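Local coordinates for protein citrinin polyketide synthase (Monascus purpureus, PDB 5MPT) that builds the keto-aldehyde precursor of the mycotoxin citrinin as a non-reducing polyketide synthase, this chain being the domain that C-methylates the growing polyketide, at residues 187-191 and 219-224; 194-198 and 227-233. One frame throughout, in Å; residues are numbered along the deposited sequence.

Contact 1: residues 187-191 and 219-224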
ATOM      1  N   ILE A 187      10.590  -1.142  -1.570  1.00 20.77           N
ATOM      2  CA  ILE A 187      10.895  -2.417  -2.207  1.00 21.50           C
ATOM      3  C   ILE A 187      12.389  -2.527  -2.450  1.00 20.66           C
ATOM      4  O   ILE A 187      13.006  -3.558  -2.184  1.00 23.19           O
ATOM      5  CB  ILE A 187      10.088  -2.570  -3.515  1.00 22.70           C
ATOM      6  CG1 ILE A 187       8.576  -2.573  -3.222  1.00 24.41           C
ATOM      7  CG2 ILE A 187      10.492  -3.857  -4.227  1.00 23.82           C
ATOM      8  CD1 ILE A 187       7.667  -2.590  -4.490  1.00 25.36           C
ATOM      9  N   GLN A 188      12.996  -1.448  -2.950  1.00 20.82           N
ATOM     10  CA  GLN A 188      14.437  -1.450  -3.139  1.00 21.17           C
ATOM     11  C   GLN A 188      15.148  -1.630  -1.812  1.00 19.52           C
ATOM     12  O   GLN A 188      16.147  -2.334  -1.734  1.00 20.39           O
ATOM     13  CB  GLN A 188      14.848  -0.144  -3.831  1.00 22.39           C
ATOM     14  CG  GLN A 188      16.263  -0.112  -4.313  1.00 25.64           C
ATOM     15  CD  GLN A 188      16.481  -0.915  -5.582  1.00 27.63           C
ATOM     16  OE1 GLN A 188      15.802  -0.697  -6.591  1.00 29.15           O
ATOM     17  NE2 GLN A 188      17.438  -1.860  -5.537  1.00 26.58           N
ATOM     18  N   GLN A 189      14.650  -1.001  -0.756  1.00 18.85           N
ATOM     19  CA  GLN A 189      15.259  -1.162   0.559  1.00 17.39           C
ATOM     20  C   GLN A 189      15.123  -2.600   1.058  1.00 17.81           C
ATOM     21  O   GLN A 189      16.041  -3.149   1.675  1.00 19.42           O
ATOM     22  CB  GLN A 189      14.623  -0.161   1.523  1.00 18.04           C
ATOM     23  CG  GLN A 189      15.245  -0.196   2.893  1.00 18.24           C
ATOM     24  CD  GLN A 189      14.568   0.757   3.842  1.00 22.07           C
ATOM     25  OE1 GLN A 189      13.393   1.035   3.697  1.00 24.10           O
ATOM     26  NE2 GLN A 189      15.307   1.261   4.831  1.00 23.90           N
ATOM     27  N   ALA A 190      13.998  -3.240   0.760  1.00 18.96           N
ATOM     28  CA  ALA A 190      13.838  -4.629   1.133  1.00 18.83           C
ATOM     29  C   ALA A 190      14.810  -5.515   0.377  1.00 19.85           C
ATOM     30  O   ALA A 190      15.314  -6.490   0.949  1.00 18.55           O
ATOM     31  CB  ALA A 190      12.377  -5.069   0.910  1.00 19.98           C
ATOM     32  N   GLU A 191      15.068  -5.223  -0.902  1.00 21.37           N
ATOM     33  CA  GLU A 191      16.125  -5.944  -1.621  1.00 22.99           C
ATOM     34  C   GLU A 191      17.454  -5.870  -0.879  1.00 20.19           C
ATOM     35  O   GLU A 191      18.142  -6.874  -0.727  1.00 21.02           O
ATOM     36  CB  GLU A 191      16.306  -5.408  -3.034  1.00 27.05           C
ATOM     37  CG  GLU A 191      15.089  -5.541  -3.933  1.00 28.35           C
ATOM     38  CD  GLU A 191      15.349  -4.887  -5.276  1.00 30.69           C
ATOM     39  OE1 GLU A 191      14.611  -3.929  -5.614  1.00 32.01           O
ATOM     40  OE2 GLU A 191      16.309  -5.311  -5.968  1.00 32.43           O
ATOM     41  N   GLY A 219       4.486  -6.175  -7.795  1.00 23.79           N
ATOM     42  CA  GLY A 219       5.278  -4.965  -7.669  1.00 22.35           C
ATOM     43  C   GLY A 219       6.527  -5.200  -6.852  1.00 21.82           C
ATOM     44  O   GLY A 219       7.585  -4.616  -7.123  1.00 23.38           O
ATOM     45  N   THR A 220       6.424  -6.065  -5.857  1.00 21.11           N
ATOM     46  CA  THR A 220       7.565  -6.525  -5.098  1.00 20.90           C
ATOM     47  C   THR A 220       8.207  -7.723  -5.774  1.00 22.41           C
ATOM     48  O   THR A 220       9.435  -7.802  -5.866  1.00 22.40           O
ATOM     49  CB  THR A 220       7.120  -6.881  -3.678  1.00 20.95           C
ATOM     50  OG1 THR A 220       6.572  -5.715  -3.046  1.00 21.30           O
ATOM     51  CG2 THR A 220       8.293  -7.413  -2.854  1.00 21.58           C
ATOM     52  N   THR A 221       7.380  -8.642  -6.255  1.00 23.34           N
ATOM     53  CA  THR A 221       7.871  -9.879  -6.842  1.00 25.40           C
ATOM     54  C   THR A 221       8.853  -9.615  -7.970  1.00 26.17           C
ATOM     55  O   THR A 221       9.861 -10.323  -8.097  1.00 27.37           O
ATOM     56  CB  THR A 221       6.689 -10.699  -7.354  1.00 26.88           C
ATOM     57  OG1 THR A 221       5.576 -10.532  -6.464  1.00 26.76           O
ATOM     58  CG2 THR A 221       7.063 -12.163  -7.466  1.00 27.51           C
ATOM     59  N   VAL A 222       8.579  -8.615  -8.806  1.00 26.48           N
ATOM     60  CA  VAL A 222       9.424  -8.381  -9.972  1.00 27.06           C
ATOM     61  C   VAL A 222      10.845  -7.994  -9.580  1.00 27.02           C
ATOM     62  O   VAL A 222      11.763  -8.165 -10.382  1.00 30.97           O
ATOM     63  CB  VAL A 222       8.816  -7.323 -10.919  1.00 27.28           C
ATOM     64  CG1 VAL A 222       8.744  -5.936 -10.263  1.00 25.30           C
ATOM     65  CG2 VAL A 222       9.619  -7.250 -12.199  1.00 29.26           C
ATOM     66  N   LYS A 223      11.054  -7.460  -8.371  1.00 22.96           N
ATOM     67  CA  LYS A 223      12.395  -7.200  -7.875  1.00 22.73           C
ATOM     68  C   LYS A 223      13.006  -8.378  -7.125  1.00 22.85           C
ATOM     69  O   LYS A 223      14.229  -8.571  -7.186  1.00 24.32           O
ATOM     70  CB  LYS A 223      12.375  -5.983  -6.955  1.00 24.05           C
ATOM     71  CG  LYS A 223      11.869  -4.704  -7.637  1.00 27.97           C
ATOM     72  CD  LYS A 223      12.607  -4.371  -8.928  1.00 30.28           C
ATOM     73  CE  LYS A 223      14.023  -3.964  -8.648  1.00 31.78           C
ATOM     74  NZ  LYS A 223      14.042  -2.681  -7.882  1.00 32.53           N
ATOM     75  N   MET A 224      12.197  -9.161  -6.409  1.00 25.25           N
ATOM     76  CA  MET A 224      12.757 -10.220  -5.577  1.00 24.52           C
ATOM     77  C   MET A 224      13.338 -11.343  -6.425  1.00 24.87           C
ATOM     78  O   MET A 224      14.371 -11.929  -6.071  1.00 27.25           O
ATOM     79  CB  MET A 224      11.682 -10.751  -4.641  1.00 24.23           C
ATOM     80  CG  MET A 224      11.193  -9.736  -3.626  1.00 26.14           C
ATOM     81  SD  MET A 224      12.520  -9.176  -2.559  1.00 30.41           S
ATOM     82  CE  MET A 224      12.162  -7.457  -2.271  1.00 31.36           C
TER
HETATM   83  O   HOH W   1      16.171  -6.847  -8.131  1.00 32.42           O
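Lys223 reaches over to the helix of 187-191 and places its ammonium between two acceptors one turn apart, Glu191 and Gln188. The salt bridge is short, NZ to Glu191 OE1 being 2.7 Å, and it uses the syn lone pair of that oxygen. The second bond runs from Lys223 NZ to Gln188 OE1 over 2.9 Å; here the nitrogen stands above the amide plane, 46° out of it, and not on a lone pair. Bends at chi2, chi3 and chi4 of the lysine curl its chain around Glu191 OE1, which also lies 3.3 Å from Lys223 CB. The other carboxylate oxygen, Glu191 OE2, accepts a hydrogen bond from a water at 2.7 Å, and the same water donates to Lys223 O, a second tie between the helices.

Beneath this polar layer the contact turns apolar. Ile187 CG2 packs on Lys223 CG, while CD1, carried outward by an extended chi2 of 175°, ends 3.3 Å from Gly219 O and beside Thr220 OG1. That hydroxyl is hydrogen-bonded to Thr285. Met224 folds back so that CE lies 4.0 Å from Ala190 CB and against Glu191 CG. Deeper still, Ile187 and Ala190 rest on strand 309-316.

Gly219 N holds a carboxylate oxygen of the bound S-adenosylhomocysteine, in the glycine-rich loop after the first strand of the Rossmann-like fold, which characteristically contacts the cofactor. The lysine's two acceptors, one probably anionic, should favour its charged form, pairing charge at the partly exposed margin while hydrocarbon backs the cofactor loop.

Contact 2: residues 194-198 and 227-233; sequences LEQLV and LLERLGV
Glu195 and Arg230 meet in a salt bridge at the outer margin of the contact, with Arg230 NH1 giving a hydrogen bond to Glu195 OE2 at 2.7 Å. It holds for one of two modelled arginine conformers, so it is probably not permanent. The bond is bent, with an angle of 147° at the hydrogen; the oxygen lies close to the guanidinium plane but is approached from above the plane of its own carboxylate. With the two flat groups 59° apart, the pairing rests on a single hydrogen bond, Arg230 NH2 staying 3.7 Å from Glu195 OE1. Leu231 CD2 slips under the glutamate, 3.8 Å from its CG. Further along, Val198 CG1 and Val233 CG2 come tip to tip at 3.5 Å, and Leu231 CD1 touches Val198 CB.

On the buried side Leu194 CB packs against Leu227 CD2 at 4.2 Å. The two helices flank the same face of the central sheet of the Rossmann-like methyltransferase fold; the axes of segments 194-198 and 227-231 run 29° from parallel, 11.1 Å apart at closest approach. Leu194 also rests on Ile281 of strand 279-285, so it packs between helix 221-231 and the sheet. Glu195 extends fully, CG anti to the backbone N, which carries its carboxylate across to the arginine. Gly232, with positive phi, ends helix 221-231 and turns the chain so that Val233 faces Val198.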
ATOM      1  N   LEU A 194      17.426  -8.030   2.249  1.00 21.46           N
ATOM      2  CA  LEU A 194      17.511  -9.461   1.965  1.00 22.95           C
ATOM      3  C   LEU A 194      18.904  -9.857   1.464  1.00 22.01           C
ATOM      4  O   LEU A 194      19.413 -10.927   1.822  1.00 23.22           O
ATOM      5  CB  LEU A 194      16.442  -9.862   0.955  1.00 26.54           C
ATOM      6  CG  LEU A 194      15.006  -9.850   1.484  1.00 32.08           C
ATOM      7  CD1 LEU A 194      14.007 -10.018   0.336  1.00 34.59           C
ATOM      8  CD2 LEU A 194      14.813 -10.948   2.552  1.00 34.65           C
ATOM      9  N   GLU A 195      19.531  -9.020   0.625  1.00 21.65           N
ATOM     10  CA  GLU A 195      20.869  -9.330   0.147  1.00 22.14           C
ATOM     11  C   GLU A 195      21.844  -9.396   1.311  1.00 22.56           C
ATOM     12  O   GLU A 195      22.648 -10.334   1.413  1.00 22.39           O
ATOM     13  CB  GLU A 195      21.317  -8.290  -0.884  1.00 23.12           C
ATOM     14  CG  GLU A 195      22.676  -8.608  -1.423  1.00 26.84           C
ATOM     15  CD  GLU A 195      23.021  -7.845  -2.678  1.00 32.62           C
ATOM     16  OE1 GLU A 195      22.421  -6.788  -2.907  1.00 31.90           O
ATOM     17  OE2 GLU A 195      23.887  -8.309  -3.448  1.00 38.30           O
ATOM     18  N   GLN A 196      21.770  -8.421   2.220  1.00 22.63           N
ATOM     19  CA  GLN A 196      22.682  -8.421   3.362  1.00 23.01           C
ATOM     20  C   GLN A 196      22.376  -9.585   4.291  1.00 22.01           C
ATOM     21  O   GLN A 196      23.277 -10.144   4.944  1.00 23.09           O
ATOM     22  CB  GLN A 196      22.565  -7.087   4.101  1.00 23.53           C
ATOM     23  CG  GLN A 196      23.126  -5.912   3.313  1.00 22.97           C
ATOM     24  CD  GLN A 196      24.615  -6.083   3.066  1.00 25.89           C
ATOM     25  OE1 GLN A 196      25.367  -6.454   3.966  1.00 27.60           O
ATOM     26  NE2 GLN A 196      25.019  -5.927   1.825  1.00 26.55           N
ATOM     27  N   LEU A 197      21.099  -9.963   4.352  1.00 23.48           N
ATOM     28  CA  LEU A 197      20.685 -11.131   5.134  0.85 23.92           C
ATOM     29  C   LEU A 197      21.318 -12.402   4.595  1.00 23.89           C
ATOM     30  O   LEU A 197      21.928 -13.177   5.341  1.00 21.07           O
ATOM     31  CB  LEU A 197      19.163 -11.256   5.110  0.85 25.92           C
ATOM     32  CG  LEU A 197      18.584 -12.491   5.796  0.85 28.68           C
ATOM     33  CD1 LEU A 197      18.866 -12.432   7.281  0.85 25.37           C
ATOM     34  CD2 LEU A 197      17.092 -12.648   5.554  0.85 25.27           C
ATOM     35  N   VAL A 198      21.186 -12.630   3.292  1.00 23.92           N
ATOM     36  CA  VAL A 198      21.656 -13.875   2.695  1.00 26.92           C
ATOM     37  C   VAL A 198      23.179 -14.044   2.816  1.00 28.78           C
ATOM     38  O   VAL A 198      23.667 -15.176   3.012  1.00 29.03           O
ATOM     39  CB  VAL A 198      21.125 -13.917   1.243  1.00 26.75           C
ATOM     40  CG1 VAL A 198      21.711 -15.052   0.436  1.00 28.66           C
ATOM     41  CG2 VAL A 198      19.626 -14.055   1.256  1.00 25.56           C
ATOM     42  N   LEU A 227      16.688 -10.641  -7.963  1.00 27.96           N
ATOM     43  CA  LEU A 227      17.592 -10.603  -6.816  1.00 28.53           C
ATOM     44  C   LEU A 227      18.003 -12.010  -6.387  1.00 28.63           C
ATOM     45  O   LEU A 227      19.188 -12.284  -6.194  1.00 28.50           O
ATOM     46  CB  LEU A 227      16.942  -9.855  -5.653  1.00 29.61           C
ATOM     47  CG  LEU A 227      17.795  -9.861  -4.375  1.00 31.36           C
ATOM     48  CD1 LEU A 227      19.085  -9.073  -4.587  1.00 33.18           C
ATOM     49  CD2 LEU A 227      17.048  -9.331  -3.171  1.00 31.41           C
ATOM     50  N   LEU A 228      17.034 -12.907  -6.198  1.00 28.65           N
ATOM     51  CA  LEU A 228      17.372 -14.259  -5.755  1.00 28.33           C
ATOM     52  C   LEU A 228      18.126 -15.026  -6.839  1.00 30.71           C
ATOM     53  O   LEU A 228      18.989 -15.856  -6.539  1.00 29.51           O
ATOM     54  CB  LEU A 228      16.099 -14.997  -5.355  1.00 26.71           C
ATOM     55  CG  LEU A 228      15.371 -14.375  -4.161  1.00 25.83           C
ATOM     56  CD1 LEU A 228      13.939 -14.838  -4.074  1.00 24.96           C
ATOM     57  CD2 LEU A 228      16.117 -14.734  -2.897  1.00 26.22           C
ATOM     58  N   GLU A 229      17.796 -14.769  -8.103  1.00 34.13           N
ATOM     59  CA  GLU A 229      18.544 -15.338  -9.216  1.00 39.38           C
ATOM     60  C   GLU A 229      20.024 -14.971  -9.123  1.00 36.38           C
ATOM     61  O   GLU A 229      20.899 -15.838  -9.222  1.00 35.61           O
ATOM     62  CB  GLU A 229      17.929 -14.834 -10.523  1.00 49.32           C
ATOM     63  CG  GLU A 229      18.443 -15.449 -11.809  1.00 59.91           C
ATOM     64  CD  GLU A 229      17.685 -14.925 -13.025  1.00 67.61           C
ATOM     65  OE1 GLU A 229      17.582 -13.684 -13.180  1.00 71.28           O
ATOM     66  OE2 GLU A 229      17.177 -15.750 -13.814  1.00 68.86           O
ATOM     67  N   ARG A 230      20.324 -13.697  -8.885  1.00 41.06           N
ATOM     68  CA  ARG A 230      21.708 -13.221  -8.856  0.52 42.95           C
ATOM     69  C   ARG A 230      22.455 -13.689  -7.614  1.00 41.31           C
ATOM     70  O   ARG A 230      23.671 -13.899  -7.660  1.00 35.85           O
ATOM     71  CB  ARG A 230      21.737 -11.690  -8.924  0.52 45.47           C
ATOM     72  CG  ARG A 230      23.002 -11.066  -8.340  0.52 44.02           C
ATOM     73  CD  ARG A 230      23.117  -9.590  -8.660  0.52 41.79           C
ATOM     74  NE  ARG A 230      22.084  -8.793  -8.004  0.52 39.83           N
ATOM     75  CZ  ARG A 230      22.185  -8.279  -6.781  0.52 37.39           C
ATOM     76  NH1 ARG A 230      23.273  -8.475  -6.051  0.52 36.35           N
ATOM     77  NH2 ARG A 230      21.194  -7.556  -6.283  0.52 37.63           N
ATOM     78  N   LEU A 231      21.761 -13.817  -6.482  1.00 37.51           N
ATOM     79  CA  LEU A 231      22.440 -14.294  -5.277  1.00 35.01           C
ATOM     80  C   LEU A 231      22.797 -15.774  -5.376  1.00 34.30           C
ATOM     81  O   LEU A 231      23.818 -16.199  -4.821  1.00 35.74           O
ATOM     82  CB  LEU A 231      21.592 -14.051  -4.033  1.00 35.36           C
ATOM     83  CG  LEU A 231      21.297 -12.579  -3.764  1.00 35.24           C
ATOM     84  CD1 LEU A 231      20.338 -12.451  -2.582  1.00 32.69           C
ATOM     85  CD2 LEU A 231      22.609 -11.758  -3.554  1.00 37.70           C
ATOM     86  N   GLY A 232      21.992 -16.557  -6.085  1.00 34.01           N
ATOM     87  CA  GLY A 232      22.308 -17.937  -6.383  1.00 36.45           C
ATOM     88  C   GLY A 232      22.305 -18.892  -5.211  1.00 39.87           C
ATOM     89  O   GLY A 232      22.884 -19.975  -5.320  1.00 44.55           O
ATOM     90  N   VAL A 233      21.668 -18.545  -4.097  1.00 39.80           N
ATOM     91  CA  VAL A 233      21.575 -19.510  -3.001  1.00 41.84           C
ATOM     92  C   VAL A 233      20.258 -20.269  -3.130  1.00 37.05           C
ATOM     93  O   VAL A 233      19.273 -19.724  -3.643  1.00 31.27           O
ATOM     94  CB  VAL A 233      21.694 -18.844  -1.622  1.00 47.10           C
ATOM     95  CG1 VAL A 233      23.104 -18.255  -1.431  1.00 48.15           C
ATOM     96  CG2 VAL A 233      20.588 -17.807  -1.437  1.00 47.53           C
TER

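Overall arrangement
Contacts 1 and 2 are successive parts of one interface, where helices 181-198 and 221-231 lie alongside each other; their centres are 12 Å apart. They join directly: Met224 SD of contact 1 packs 3.4 Å from Leu194 CD1 of contact 2, and Glu191 O lies 3.6 Å from Leu227 CD2. Contact 1 is at the cofactor end, with Gly219 about 4 Å, between nearest atoms, from both S-adenosylhomocysteine and the active-site Tyr177. Contact 2 lies farther out, the side chain of Leu194 being about 14 Å from the ligand, and is away from the catalytic residues. Both charged pairs lie at the margin of one continuous apolar seam, the second in only one arginine conformer.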